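Long-range contacts in ribokinase (PDB 6XK2), which probably phosphorylates ribose at O-5, using ATP together with a divalent metal such as magnesium, and works as a homodimer of the PfkB carbohydrate kinase family: residues I23-H28 with T101-I106; T45-G50 with A317-P322. All coordinates share one frame; numbering follows the deposited sequence.

Overall arrangement
The two contacts meet on the small four-stranded sheet of the chain, their centres about 11 Å apart and on the same side of the chain's centre. Their segments alternate in sequence, 23-28, 45-50, 101-106, 317-322. Contact 1 joins strands 22-29 and 102-109 within that sheet, and contact 2 ties one of its two edge strands, 38-49, to the loop between helices 297-312 and 324-330. Strands 22-29 and 38-49 are neighbours, with D24 N to R47 O (2.8 Å) a probable hydrogen bond between the contacts. Both contacts touch one 1,2-ethanediol molecule beside predicted substrate residues, which is consistent with the small sheet bordering the sugar pocket and, through contact 2, the loop of the predicted potassium site.

Contact 1 (I23-H28 with T101-I106); sequences IDEFFH and TGRAVI. With EDO (1,2-ethanediol), chain F.
I23 N donates to G102 O and E25 N to A104 O, each at 2.8 Å, opening a parallel ladder that returns through A104 N to I23 O and I106 N to E25 O before F27 N closes it on I106 O. Five backbone N-H groups are thereby paired with carbonyls, along strands only 14° apart. Three, those of E25 N, I106 N and F27 N, meet their carbonyls almost end-on, but A104 N lies above the carbonyl plane of I23, 38° out of it, at a longer 3.2 Å.

On the E25 and R103 face, R103 NH2 reaches E25 OE1 at 2.7 Å in a salt bridge on the syn side of the carboxylate. The arginine chain bends at chi3 to bring its guanidinium edge there, with the two planes 86° apart. The other oxygen, E25 OE2, pairs with R103 of the second subunit, and R103 NH1 with E25 OE2 of that subunit, so the two subunits swap salt bridges across the dimer interface. V105 CG1 rests against F27 CE2 (3.8 Å) on this same face.

On the other face, I106 CD1 sits over the F26 ring, 4.0 Å from its centroid, in a CH-pi contact. Nearby, D24 OD1 accepts from 1,2-ethanediol O2 at 2.8 Å; E146 and N22 also hold the diol. T101 OG1 is hydrogen-bonded to D75 OD1 and G73 N.

One face thus meets the partner subunit while the other bears D24, predicted to bind substrate: the arrangement of the lid sheet of ribokinases, whose dimers join through these lids.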
# COMPACT_ATOMS: atom_id res chain seq x y z
N ILE A 23 -8.18 8.85 -1.08
CA ILE A 23 -7.35 8.86 0.11
C ILE A 23 -5.98 8.37 -0.36
O ILE A 23 -5.84 7.23 -0.84
CB ILE A 23 -7.94 7.98 1.22
CG1 ILE A 23 -9.30 8.55 1.65
CG2 ILE A 23 -7.00 7.88 2.42
CD1 ILE A 23 -10.06 7.67 2.61
N ASP A 24 -4.98 9.25 -0.31
CA ASP A 24 -3.64 8.94 -0.79
C ASP A 24 -2.82 8.35 0.35
O ASP A 24 -2.73 8.92 1.45
CB ASP A 24 -2.94 10.19 -1.32
CG ASP A 24 -3.48 10.67 -2.64
OD1 ASP A 24 -4.35 10.00 -3.25
OD2 ASP A 24 -3.02 11.75 -3.09
N GLU A 25 -2.17 7.22 0.08
CA GLU A 25 -1.26 6.62 1.04
C GLU A 25 0.14 6.66 0.45
O GLU A 25 0.44 5.92 -0.50
CB GLU A 25 -1.71 5.20 1.36
CG GLU A 25 -2.81 5.16 2.40
CD GLU A 25 -3.39 3.76 2.60
OE1 GLU A 25 -3.30 2.96 1.65
OE2 GLU A 25 -3.96 3.48 3.69
N PHE A 26 0.99 7.52 1.02
CA PHE A 26 2.39 7.64 0.61
C PHE A 26 3.25 6.71 1.47
O PHE A 26 3.49 6.99 2.65
CB PHE A 26 2.88 9.08 0.74
CG PHE A 26 2.27 10.02 -0.23
CD1 PHE A 26 2.85 10.21 -1.47
CD2 PHE A 26 1.13 10.74 0.09
CE1 PHE A 26 2.29 11.09 -2.39
CE2 PHE A 26 0.56 11.61 -0.82
CZ PHE A 26 1.14 11.79 -2.06
N PHE A 27 3.76 5.64 0.87
CA PHE A 27 4.71 4.75 1.52
C PHE A 27 6.11 5.20 1.15
O PHE A 27 6.50 5.15 -0.02
CB PHE A 27 4.51 3.29 1.11
CG PHE A 27 3.23 2.69 1.60
CD1 PHE A 27 3.18 2.01 2.80
CD2 PHE A 27 2.06 2.83 0.87
CE1 PHE A 27 2.00 1.47 3.26
CE2 PHE A 27 0.88 2.30 1.32
CZ PHE A 27 0.85 1.61 2.52
N HIS A 28 6.87 5.62 2.15
CA HIS A 28 8.22 6.10 1.94
C HIS A 28 9.15 4.90 1.83
O HIS A 28 9.22 4.08 2.75
CB HIS A 28 8.61 7.06 3.06
CG HIS A 28 7.70 8.25 3.13
ND1 HIS A 28 7.82 9.34 2.28
CD2 HIS A 28 6.64 8.52 3.93
CE1 HIS A 28 6.88 10.22 2.55
NE2 HIS A 28 6.14 9.75 3.55
N THR A 101 -14.06 5.03 -0.26
CA THR A 101 -13.42 6.08 -1.02
C THR A 101 -12.29 5.52 -1.87
O THR A 101 -11.58 4.59 -1.46
CB THR A 101 -12.91 7.15 -0.05
OG1 THR A 101 -14.00 7.59 0.75
CG2 THR A 101 -12.30 8.34 -0.80
N GLY A 102 -12.12 6.08 -3.06
CA GLY A 102 -11.02 5.66 -3.91
C GLY A 102 -9.68 5.89 -3.23
O GLY A 102 -9.54 6.76 -2.36
N ARG A 103 -8.69 5.09 -3.62
CA ARG A 103 -7.39 5.10 -2.98
C ARG A 103 -6.29 5.19 -4.02
O ARG A 103 -6.42 4.67 -5.13
CB ARG A 103 -7.18 3.85 -2.11
CG ARG A 103 -8.32 3.59 -1.16
CD ARG A 103 -8.08 2.40 -0.26
NE ARG A 103 -6.69 2.22 0.11
CZ ARG A 103 -6.19 1.04 0.48
NH1 ARG A 103 -6.98 -0.02 0.50
NH2 ARG A 103 -4.92 0.92 0.82
N ALA A 104 -5.21 5.86 -3.64
CA ALA A 104 -3.95 5.80 -4.36
C ALA A 104 -2.91 5.24 -3.40
O ALA A 104 -2.68 5.80 -2.32
CB ALA A 104 -3.56 7.19 -4.86
N VAL A 105 -2.31 4.11 -3.78
CA VAL A 105 -1.16 3.57 -3.08
C VAL A 105 0.08 4.07 -3.81
O VAL A 105 0.38 3.64 -4.93
CB VAL A 105 -1.20 2.04 -3.02
CG1 VAL A 105 0.02 1.49 -2.25
CG2 VAL A 105 -2.51 1.57 -2.39
N ILE A 106 0.81 4.98 -3.18
CA ILE A 106 1.91 5.68 -3.84
C ILE A 106 3.21 5.29 -3.17
O ILE A 106 3.39 5.47 -1.96
CB ILE A 106 1.71 7.20 -3.80
CG1 ILE A 106 0.34 7.56 -4.39
CG2 ILE A 106 2.84 7.89 -4.55
CD1 ILE A 106 -0.41 8.64 -3.63
C1 EDO F . -3.27 10.46 -7.88
O1 EDO F . -4.33 11.28 -8.37
C2 EDO F . -3.23 10.66 -6.37
O2 EDO F . -4.58 10.78 -5.90

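Contact 2 (T45-G50 with A317-P322); sequences TKRAGG and AMESVP. With EDO (1,2-ethanediol), chain F.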
# COMPACT_ATOMS: atom_id res chain seq x y z
N THR A 45 2.55 8.22 5.02
CA THR A 45 1.79 9.46 5.14
C THR A 45 0.48 9.26 4.40
O THR A 45 0.48 8.89 3.22
CB THR A 45 2.57 10.65 4.58
OG1 THR A 45 3.88 10.69 5.16
CG2 THR A 45 1.82 11.96 4.85
N LYS A 46 -0.62 9.53 5.09
CA LYS A 46 -1.98 9.42 4.59
C LYS A 46 -2.55 10.82 4.48
O LYS A 46 -2.51 11.57 5.47
CB LYS A 46 -2.85 8.61 5.57
CG LYS A 46 -4.07 7.88 5.02
CD LYS A 46 -4.49 6.82 6.07
CE LYS A 46 -5.33 5.68 5.49
NZ LYS A 46 -5.52 4.63 6.53
N ARG A 47 -3.07 11.17 3.31
CA ARG A 47 -3.57 12.51 3.05
C ARG A 47 -4.72 12.47 2.05
O ARG A 47 -4.86 11.51 1.27
CB ARG A 47 -2.48 13.44 2.50
CG ARG A 47 -1.46 13.91 3.51
CD ARG A 47 -0.42 14.76 2.80
NE ARG A 47 0.89 14.77 3.48
CZ ARG A 47 1.30 15.73 4.29
NH1 ARG A 47 0.50 16.77 4.53
NH2 ARG A 47 2.50 15.67 4.85
N ALA A 48 -5.53 13.52 2.07
CA ALA A 48 -6.58 13.70 1.06
C ALA A 48 -5.96 13.97 -0.31
O ALA A 48 -4.96 14.68 -0.43
CB ALA A 48 -7.50 14.85 1.45
N GLY A 49 -6.56 13.41 -1.34
CA GLY A 49 -6.06 13.57 -2.68
C GLY A 49 -7.12 13.31 -3.71
O GLY A 49 -8.31 13.51 -3.48
N GLY A 50 -6.68 12.82 -4.87
CA GLY A 50 -7.54 12.67 -6.02
C GLY A 50 -7.37 13.85 -6.95
O GLY A 50 -7.34 15.00 -6.48
N ALA A 317 -0.41 17.70 -0.70
CA ALA A 317 -1.03 18.07 -1.98
C ALA A 317 -1.95 19.27 -1.81
O ALA A 317 -1.58 20.40 -2.16
CB ALA A 317 -1.79 16.88 -2.57
N MET A 318 -3.14 19.06 -1.24
CA MET A 318 -4.06 20.18 -1.03
C MET A 318 -3.50 21.18 -0.03
O MET A 318 -3.56 22.40 -0.27
CB MET A 318 -5.43 19.69 -0.57
CG MET A 318 -6.20 18.91 -1.62
SD MET A 318 -7.72 18.36 -0.89
CE MET A 318 -7.87 16.74 -1.64
N GLU A 319 -2.95 20.70 1.09
CA GLU A 319 -2.52 21.61 2.14
C GLU A 319 -1.39 22.53 1.70
O GLU A 319 -1.18 23.57 2.33
CB GLU A 319 -2.09 20.82 3.38
CG GLU A 319 -3.07 19.76 3.80
CD GLU A 319 -2.61 18.36 3.47
OE1 GLU A 319 -2.63 17.51 4.39
OE2 GLU A 319 -2.23 18.09 2.30
N SER A 320 -0.67 22.19 0.65
CA SER A 320 0.38 23.10 0.21
C SER A 320 -0.13 24.16 -0.78
O SER A 320 0.62 25.10 -1.09
CB SER A 320 1.55 22.31 -0.39
OG SER A 320 1.22 21.76 -1.65
N VAL A 321 -1.34 24.01 -1.31
CA VAL A 321 -1.90 24.95 -2.29
C VAL A 321 -2.15 26.30 -1.62
O VAL A 321 -2.91 26.38 -0.65
CB VAL A 321 -3.20 24.43 -2.92
CG1 VAL A 321 -3.75 25.47 -3.86
CG2 VAL A 321 -2.97 23.13 -3.66
N PRO A 322 -1.56 27.38 -2.10
CA PRO A 322 -1.72 28.67 -1.43
C PRO A 322 -3.05 29.33 -1.77
O PRO A 322 -3.64 29.12 -2.83
CB PRO A 322 -0.55 29.48 -1.99
CG PRO A 322 -0.41 28.96 -3.38
CD PRO A 322 -0.70 27.48 -3.29
C1 EDO F . -3.27 10.46 -7.88
O1 EDO F . -4.33 11.28 -8.37
C2 EDO F . -3.23 10.66 -6.37
O2 EDO F . -4.58 10.78 -5.90
O HOH W 1 -4.89 15.57 4.02
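R47 and E319 meet across the contact at the point where the lid strand 38-49 of this PfkB-type kinase passes the loop that follows helix 297-312. That loop makes a type I beta turn from M318 to V321, closed by V321 N to M318 O, and the turn presents M318 and E319 to the strand.

The two charged side chains cross slantwise. R47 runs extended from CG to NE, whereas E319 is bent at chi2 (106°), which swings its carboxylate back to the arginine. R47 NH1 donates to E319 OE1 at 3.2 Å in a salt bridge. The oxygen lies near the guanidinium plane, at its edge, yet the nitrogen approaches the carboxylate from above, 60° out of its plane; with the planes 73° apart, the pair is far from the flat two-pronged kind. Along the way, R47 CD passes E319 OE2 at 3.8 Å, so aliphatic carbon accompanies the ionic end.

M318 works on the more deeply buried side. Its CE presses on A48 CB at 3.6 Å and touches the peptide between A48 and G49, while A53, N54 and F57 of helix 51-61 pack against the same side chain. A48 in turn lies on W78, V79 and M82 of helix 77-85, which places the strand end between two helices and the loop.

G49 leads to G50, the N-cap residue of helix 51-61 and a predicted substrate binder; this Gly-Gly pair is consistent with the hinge known in PfkB kinases. E319 OE1 serves a second donor as well, a water that gives it a hydrogen bond of 3.0 Å and accepts one of 2.9 Å from A48 N.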